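KLLA0C04147p (Kluyveromyces lactis, PDB 5H2D) binds ergosterol in its oxysterol-binding-related domain, the part described here, and probably transfers sterols between membranes. Local coordinates at residues G175-L188 / L200-L214. Numbering follows the deposited sequence.
With ERG (ergosterol), chain B; SO4 (sulfate ion), chain C.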
loop_
_atom_site.group_PDB
_atom_site.type_symbol
_atom_site.label_atom_id
_atom_site.label_comp_id
_atom_site.label_asym_id
_atom_site.label_seq_id
_atom_site.Cartn_x
_atom_site.Cartn_y
_atom_site.Cartn_z
ATOM N N GLY A 175 9.757 -2.810 -24.229
ATOM C CA GLY A 175 10.838 -2.278 -25.025
ATOM C C GLY A 175 10.960 -0.772 -24.986
ATOM O O GLY A 175 12.004 -0.235 -25.373
ATOM N N ARG A 176 9.922 -0.072 -24.536
ATOM C CA ARG A 176 9.996 1.365 -24.314
ATOM C C ARG A 176 9.704 1.732 -22.866
ATOM O O ARG A 176 10.539 2.378 -22.225
ATOM C CB ARG A 176 9.044 2.106 -25.254
ATOM C CG ARG A 176 8.973 3.585 -24.946
ATOM C CD ARG A 176 8.630 4.401 -26.171
ATOM N NE ARG A 176 8.607 5.828 -25.874
ATOM C CZ ARG A 176 8.341 6.770 -26.773
ATOM N NH1 ARG A 176 8.337 8.049 -26.418
ATOM N NH2 ARG A 176 8.079 6.431 -28.029
ATOM N N SER A 177 8.543 1.347 -22.332
ATOM C CA SER A 177 8.152 1.669 -20.966
ATOM C C SER A 177 7.918 0.389 -20.170
ATOM O O SER A 177 7.721 -0.692 -20.728
ATOM C CB SER A 177 6.886 2.535 -20.939
ATOM O OG SER A 177 5.776 1.798 -21.420
ATOM N N PHE A 178 7.976 0.514 -18.848
ATOM C CA PHE A 178 7.690 -0.591 -17.940
ATOM C C PHE A 178 6.353 -0.286 -17.278
ATOM O O PHE A 178 6.229 0.720 -16.576
ATOM C CB PHE A 178 8.801 -0.747 -16.903
ATOM C CG PHE A 178 9.094 -2.180 -16.508
ATOM C CD1 PHE A 178 8.072 -3.111 -16.351
ATOM C CD2 PHE A 178 10.394 -2.583 -16.273
ATOM C CE1 PHE A 178 8.367 -4.414 -15.965
ATOM C CE2 PHE A 178 10.691 -3.870 -15.886
ATOM C CZ PHE A 178 9.674 -4.798 -15.742
ATOM N N ASP A 179 5.353 -1.127 -17.536
ATOM C CA ASP A 179 3.974 -0.869 -17.147
ATOM C C ASP A 179 3.568 -1.786 -16.004
ATOM O O ASP A 179 3.940 -2.963 -15.983
ATOM C CB ASP A 179 3.019 -1.093 -18.328
ATOM C CG ASP A 179 1.636 -0.503 -18.089
ATOM O OD1 ASP A 179 1.545 0.680 -17.712
ATOM O OD2 ASP A 179 0.631 -1.231 -18.270
ATOM N N PHE A 180 2.780 -1.246 -15.070
ATOM C CA PHE A 180 2.318 -1.973 -13.888
ATOM C C PHE A 180 0.826 -1.753 -13.716
ATOM O O PHE A 180 0.370 -0.610 -13.592
ATOM C CB PHE A 180 3.082 -1.516 -12.638
ATOM C CG PHE A 180 4.550 -1.712 -12.770
ATOM C CD1 PHE A 180 5.346 -0.750 -13.385
ATOM C CD2 PHE A 180 5.132 -2.896 -12.354
ATOM C CE1 PHE A 180 6.712 -0.974 -13.555
ATOM C CE2 PHE A 180 6.482 -3.123 -12.514
ATOM C CZ PHE A 180 7.277 -2.166 -13.114
ATOM N N LYS A 181 0.070 -2.842 -13.708
ATOM C CA LYS A 181 -1.365 -2.784 -13.471
ATOM C C LYS A 181 -1.682 -3.495 -12.165
ATOM O O LYS A 181 -1.065 -4.518 -11.838
ATOM C CB LYS A 181 -2.147 -3.404 -14.638
ATOM C CG LYS A 181 -1.914 -2.660 -15.950
ATOM C CD LYS A 181 -2.863 -3.106 -17.049
ATOM C CE LYS A 181 -3.069 -2.002 -18.085
ATOM N NZ LYS A 181 -1.809 -1.596 -18.773
ATOM N N HIS A 182 -2.625 -2.935 -11.420
ATOM C CA HIS A 182 -3.006 -3.416 -10.092
ATOM C C HIS A 182 -4.412 -3.984 -10.204
ATOM O O HIS A 182 -5.392 -3.236 -10.290
ATOM C CB HIS A 182 -2.902 -2.273 -9.086
ATOM C CG HIS A 182 -1.514 -1.729 -8.995
ATOM N ND1 HIS A 182 -0.681 -1.986 -7.930
ATOM C CD2 HIS A 182 -0.780 -1.012 -9.884
ATOM C CE1 HIS A 182 0.501 -1.433 -8.155
ATOM N NE2 HIS A 182 0.468 -0.843 -9.337
ATOM N N LEU A 183 -4.501 -5.311 -10.219
ATOM C CA LEU A 183 -5.727 -5.987 -10.619
ATOM C C LEU A 183 -6.694 -6.244 -9.467
ATOM O O LEU A 183 -7.861 -6.568 -9.721
ATOM C CB LEU A 183 -5.379 -7.314 -11.303
ATOM C CG LEU A 183 -4.459 -7.202 -12.526
ATOM C CD1 LEU A 183 -4.238 -8.560 -13.189
ATOM C CD2 LEU A 183 -5.015 -6.199 -13.524
ATOM N N GLY A 184 -6.250 -6.125 -8.215
ATOM C CA GLY A 184 -7.102 -6.466 -7.100
ATOM C C GLY A 184 -8.037 -5.332 -6.675
ATOM O O GLY A 184 -7.785 -4.150 -6.889
ATOM N N LEU A 185 -9.141 -5.712 -6.029
ATOM C CA LEU A 185 -10.089 -4.752 -5.488
ATOM C C LEU A 185 -9.725 -4.390 -4.050
ATOM O O LEU A 185 -9.293 -5.245 -3.267
ATOM C CB LEU A 185 -11.507 -5.322 -5.540
ATOM C CG LEU A 185 -12.684 -4.399 -5.249
ATOM C CD1 LEU A 185 -12.733 -3.250 -6.250
ATOM C CD2 LEU A 185 -13.979 -5.208 -5.281
ATOM N N TRP A 186 -9.898 -3.119 -3.713
ATOM C CA TRP A 186 -9.602 -2.598 -2.383
ATOM C C TRP A 186 -10.886 -2.178 -1.675
ATOM O O TRP A 186 -11.802 -1.628 -2.296
ATOM C CB TRP A 186 -8.613 -1.434 -2.493
ATOM C CG TRP A 186 -7.331 -1.988 -3.014
ATOM C CD1 TRP A 186 -6.975 -2.131 -4.322
ATOM C CD2 TRP A 186 -6.284 -2.586 -2.241
ATOM N NE1 TRP A 186 -5.751 -2.737 -4.411
ATOM C CE2 TRP A 186 -5.305 -3.030 -3.145
ATOM C CE3 TRP A 186 -6.063 -2.750 -0.870
ATOM C CZ2 TRP A 186 -4.130 -3.646 -2.726
ATOM C CZ3 TRP A 186 -4.894 -3.369 -0.455
ATOM C CH2 TRP A 186 -3.937 -3.797 -1.379
ATOM N N TYR A 187 -10.948 -2.455 -0.374
ATOM C CA TYR A 187 -12.154 -2.299 0.433
ATOM C C TYR A 187 -11.837 -1.382 1.594
ATOM O O TYR A 187 -10.974 -1.705 2.420
ATOM C CB TYR A 187 -12.625 -3.644 0.983
ATOM C CG TYR A 187 -13.117 -4.664 -0.013
ATOM C CD1 TYR A 187 -12.230 -5.348 -0.845
ATOM C CD2 TYR A 187 -14.471 -4.993 -0.088
ATOM C CE1 TYR A 187 -12.680 -6.303 -1.749
ATOM C CE2 TYR A 187 -14.931 -5.949 -0.991
ATOM C CZ TYR A 187 -14.034 -6.607 -1.814
ATOM O OH TYR A 187 -14.483 -7.564 -2.704
ATOM N N LEU A 188 -12.560 -0.274 1.707
ATOM C CA LEU A 188 -12.301 0.694 2.760
ATOM C C LEU A 188 -13.605 0.923 3.511
ATOM O O LEU A 188 -14.594 1.362 2.915
ATOM C CB LEU A 188 -11.735 1.991 2.176
ATOM C CG LEU A 188 -10.919 2.852 3.141
ATOM C CD1 LEU A 188 -9.954 3.752 2.379
ATOM C CD2 LEU A 188 -11.846 3.690 4.013
ATOM N N LEU A 200 -19.139 0.929 3.293
ATOM C CA LEU A 200 -18.073 0.295 2.523
ATOM C C LEU A 200 -17.800 1.066 1.242
ATOM O O LEU A 200 -18.707 1.260 0.428
ATOM C CB LEU A 200 -18.439 -1.145 2.165
ATOM C CG LEU A 200 -17.476 -1.854 1.208
ATOM C CD1 LEU A 200 -16.117 -2.040 1.882
ATOM C CD2 LEU A 200 -18.045 -3.193 0.751
ATOM N N TYR A 201 -16.539 1.453 1.040
ATOM C CA TYR A 201 -16.061 1.999 -0.221
ATOM C C TYR A 201 -15.200 0.952 -0.918
ATOM O O TYR A 201 -14.442 0.236 -0.258
ATOM C CB TYR A 201 -15.232 3.264 0.011
ATOM C CG TYR A 201 -15.937 4.390 0.743
ATOM C CD1 TYR A 201 -16.017 4.416 2.136
ATOM C CD2 TYR A 201 -16.485 5.448 0.036
ATOM C CE1 TYR A 201 -16.647 5.463 2.792
ATOM C CE2 TYR A 201 -17.122 6.487 0.681
ATOM C CZ TYR A 201 -17.198 6.494 2.055
ATOM O OH TYR A 201 -17.832 7.547 2.694
ATOM N N THR A 202 -15.309 0.846 -2.241
ATOM C CA THR A 202 -14.397 -0.012 -2.996
ATOM C C THR A 202 -13.846 0.723 -4.213
ATOM O O THR A 202 -14.488 1.631 -4.757
ATOM C CB THR A 202 -15.061 -1.326 -3.459
ATOM O OG1 THR A 202 -16.193 -1.029 -4.288
ATOM C CG2 THR A 202 -15.516 -2.167 -2.273
ATOM N N TYR A 203 -12.648 0.317 -4.639
ATOM C CA TYR A 203 -11.974 0.917 -5.791
ATOM C C TYR A 203 -10.789 0.047 -6.180
ATOM O O TYR A 203 -10.385 -0.855 -5.438
ATOM C CB TYR A 203 -11.505 2.340 -5.491
ATOM C CG TYR A 203 -10.343 2.397 -4.537
ATOM C CD1 TYR A 203 -10.525 2.228 -3.172
ATOM C CD2 TYR A 203 -9.056 2.615 -5.017
ATOM C CE1 TYR A 203 -9.432 2.280 -2.297
ATOM C CE2 TYR A 203 -7.983 2.668 -4.174
ATOM C CZ TYR A 203 -8.167 2.498 -2.828
ATOM O OH TYR A 203 -7.054 2.570 -2.019
ATOM N N LYS A 204 -10.235 0.322 -7.368
ATOM C CA LYS A 204 -8.965 -0.241 -7.807
ATOM C C LYS A 204 -7.937 0.866 -7.990
ATOM O O LYS A 204 -8.267 1.996 -8.364
ATOM C CB LYS A 204 -9.111 -1.025 -9.116
ATOM C CG LYS A 204 -10.000 -2.234 -8.970
ATOM C CD LYS A 204 -9.998 -3.085 -10.211
ATOM C CE LYS A 204 -10.671 -4.414 -9.929
ATOM N NZ LYS A 204 -10.480 -5.378 -11.056
ATOM N N LYS A 205 -6.679 0.527 -7.742
ATOM C CA LYS A 205 -5.593 1.488 -7.769
ATOM C C LYS A 205 -5.199 1.841 -9.200
ATOM O O LYS A 205 -5.419 1.062 -10.131
ATOM C CB LYS A 205 -4.390 0.918 -7.018
ATOM C CG LYS A 205 -4.636 0.764 -5.515
ATOM C CD LYS A 205 -3.474 0.030 -4.849
ATOM C CE LYS A 205 -3.645 -0.005 -3.336
ATOM N NZ LYS A 205 -2.552 -0.789 -2.683
ATOM N N PRO A 206 -4.604 3.012 -9.398
ATOM C CA PRO A 206 -4.180 3.412 -10.747
ATOM C C PRO A 206 -2.994 2.583 -11.223
ATOM O O PRO A 206 -2.327 1.884 -10.459
ATOM C CB PRO A 206 -3.799 4.883 -10.564
ATOM C CG PRO A 206 -3.320 4.946 -9.125
ATOM C CD PRO A 206 -4.269 4.032 -8.389
ATOM N N ASN A 207 -2.737 2.664 -12.525
ATOM C CA ASN A 207 -1.547 2.059 -13.099
ATOM C C ASN A 207 -0.301 2.885 -12.783
ATOM O O ASN A 207 -0.372 4.079 -12.490
ATOM C CB ASN A 207 -1.685 1.943 -14.615
ATOM C CG ASN A 207 -2.982 1.319 -15.015
ATOM O OD1 ASN A 207 -3.362 0.280 -14.488
ATOM N ND2 ASN A 207 -3.700 1.972 -15.933
ATOM N N ASN A 208 0.859 2.235 -12.856
ATOM C CA ASN A 208 2.128 2.948 -12.811
ATOM C C ASN A 208 2.964 2.543 -14.013
ATOM O O ASN A 208 2.768 1.481 -14.603
ATOM C CB ASN A 208 2.936 2.666 -11.522
ATOM C CG ASN A 208 2.141 1.912 -10.490
ATOM O OD1 ASN A 208 2.245 0.689 -10.398
ATOM N ND2 ASN A 208 1.342 2.639 -9.700
ATOM N N GLN A 209 3.913 3.396 -14.375
ATOM C CA GLN A 209 4.846 3.013 -15.418
ATOM C C GLN A 209 6.176 3.691 -15.159
ATOM O O GLN A 209 6.239 4.755 -14.538
ATOM C CB GLN A 209 4.321 3.377 -16.813
ATOM C CG GLN A 209 4.063 4.859 -16.977
ATOM C CD GLN A 209 3.540 5.231 -18.355
ATOM O OE1 GLN A 209 3.585 4.433 -19.288
ATOM N NE2 GLN A 209 3.038 6.454 -18.481
ATOM N N VAL A 210 7.241 3.062 -15.638
ATOM C CA VAL A 210 8.549 3.706 -15.691
ATOM C C VAL A 210 8.739 4.182 -17.120
ATOM O O VAL A 210 8.694 3.375 -18.053
ATOM C CB VAL A 210 9.678 2.756 -15.261
ATOM C CG1 VAL A 210 11.020 3.444 -15.410
ATOM C CG2 VAL A 210 9.480 2.317 -13.802
ATOM N N VAL A 211 8.884 5.497 -17.292
ATOM C CA VAL A 211 9.154 6.095 -18.597
ATOM C C VAL A 211 10.493 6.824 -18.542
ATOM O O VAL A 211 11.179 6.811 -17.518
ATOM C CB VAL A 211 8.017 7.041 -19.031
ATOM C CG1 VAL A 211 6.724 6.264 -19.226
ATOM C CG2 VAL A 211 7.812 8.146 -18.018
ATOM N N GLY A 212 10.884 7.456 -19.651
ATOM C CA GLY A 212 12.194 8.076 -19.705
ATOM C C GLY A 212 13.350 7.109 -19.817
ATOM O O GLY A 212 14.498 7.512 -19.626
ATOM N N ILE A 213 13.078 5.836 -20.106
ATOM C CA ILE A 213 14.128 4.823 -20.107
ATOM C C ILE A 213 15.059 5.026 -21.297
ATOM O O ILE A 213 16.290 5.023 -21.156
ATOM C CB ILE A 213 13.495 3.418 -20.103
ATOM C CG1 ILE A 213 12.557 3.278 -18.894
ATOM C CG2 ILE A 213 14.567 2.335 -20.115
ATOM C CD1 ILE A 213 11.796 1.955 -18.844
ATOM N N LEU A 214 14.484 5.215 -22.487
ATOM C CA LEU A 214 15.294 5.468 -23.675
ATOM C C LEU A 214 16.011 6.806 -23.582
ATOM O O LEU A 214 17.144 6.939 -24.061
ATOM C CB LEU A 214 14.418 5.427 -24.923
ATOM C CG LEU A 214 13.612 4.147 -25.102
ATOM C CD1 LEU A 214 12.793 4.213 -26.387
ATOM C CD2 LEU A 214 14.543 2.943 -25.079
HETATM C C1 ERG B . 2.274 1.484 -6.194
HETATM C C2 ERG B . 1.373 1.659 -4.973
HETATM C C3 ERG B . 0.689 0.340 -4.725
HETATM C C4 ERG B . 1.725 -0.754 -4.465
HETATM C C5 ERG B . 2.725 -0.819 -5.492
HETATM C C6 ERG B . 3.290 -2.049 -5.800
HETATM C C7 ERG B . 4.322 -2.198 -6.741
HETATM C C8 ERG B . 4.843 -1.087 -7.412
HETATM C C9 ERG B . 4.150 0.153 -7.289
HETATM C C10 ERG B . 3.311 0.368 -6.002
HETATM C C11 ERG B . 5.027 1.426 -7.648
HETATM C C12 ERG B . 5.975 1.192 -8.829
HETATM C C13 ERG B . 6.818 -0.064 -8.526
HETATM C C14 ERG B . 5.805 -1.230 -8.485
HETATM C C15 ERG B . 6.720 -2.437 -8.456
HETATM C C16 ERG B . 7.897 -2.043 -9.395
HETATM C C17 ERG B . 7.668 -0.539 -9.708
HETATM C C18 ERG B . 7.665 0.076 -7.241
HETATM C C19 ERG B . 4.304 0.775 -4.878
HETATM C C20 ERG B . 9.034 0.141 -9.954
HETATM C C21 ERG B . 8.954 1.644 -10.193
HETATM C C22 ERG B . 9.616 -0.527 -11.193
HETATM C C23 ERG B . 10.847 -1.372 -11.091
HETATM C C24 ERG B . 11.392 -2.060 -12.342
HETATM C C25 ERG B . 12.922 -1.937 -12.336
HETATM C C26 ERG B . 13.287 -0.449 -12.381
HETATM C C27 ERG B . 13.570 -2.611 -13.556
HETATM C C28 ERG B . 10.950 -3.509 -12.271
HETATM O O1 ERG B . -0.237 0.449 -3.585
HETATM S S SO4 C . 11.167 7.574 -23.401
HETATM O O1 SO4 C . 12.492 7.589 -22.797
HETATM O O2 SO4 C . 10.192 8.179 -22.479
HETATM O O3 SO4 C . 11.204 8.331 -24.654
HETATM O O4 SO4 C . 10.801 6.196 -23.722
HETATM O O HOH W 1 10.657 4.815 -21.277
HETATM O O HOH W 2 -5.994 -2.267 -7.636
HETATM O O HOH W 3 -3.971 -0.518 -12.015
#
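Lys205 lies across one face of the Trp186 indole, its NZ 3.6 Å from the centroid of the six-membered ring in a cation-pi contact, while its CE sits over the five-membered ring. The chain is extended beyond CG, long enough for NZ to reach the ergosterol hydroxyl O1 at 2.8 Å; Asp79 takes the same ammonium in a salt bridge. Replacing Trp186 by an alanine would remove the indole face, which would probably leave the Lys205 chain less restrained on that side, with Asp79 and the sterol hydroxyl as its remaining polar holds. Farther along the sterol, His182 donates from NE2 to Asn208 OD1 (2.6 Å, N-H...O 168°), the acceptor lying in the imidazole plane but the amide turned 81° to it. Asn222 holds the amide's other end through ND2. The Phe180 ring lays one face on the sterol at C17, and the Phe178 ring meets the methyl C28 on the sterol's side chain.

Phe178, Phe180, His182, Lys205 and Asn208 line the pocket in the incomplete antiparallel beta-barrel of the OSBP-related domain, which encloses the sterol; Trp186 backs Lys205 from the second shell. Two ladders build this part of the wall, Phe178-Phe180 against Asn208-Val210 and Trp186-Leu188 against Tyr201-Tyr203, with the register shifted by one residue between them. Where the strands part, one water bridges His182 O, Gly184 O and Lys205 N, and a second joins His182 N to Lys205 O and Asn207 OD1. Beyond the break, Trp186 CB packs over the Tyr203 ring, 4.1 Å from its centroid. On the other side of the strands, Asp179 takes Lys181 NZ in a salt bridge through OD2 and is hydrogen-bonded through OD1 to Tyr223 OH, whereas Thr202 CG2 touches Tyr187 CD2 at 3.7 Å and Phe164 stacks on that tyrosine.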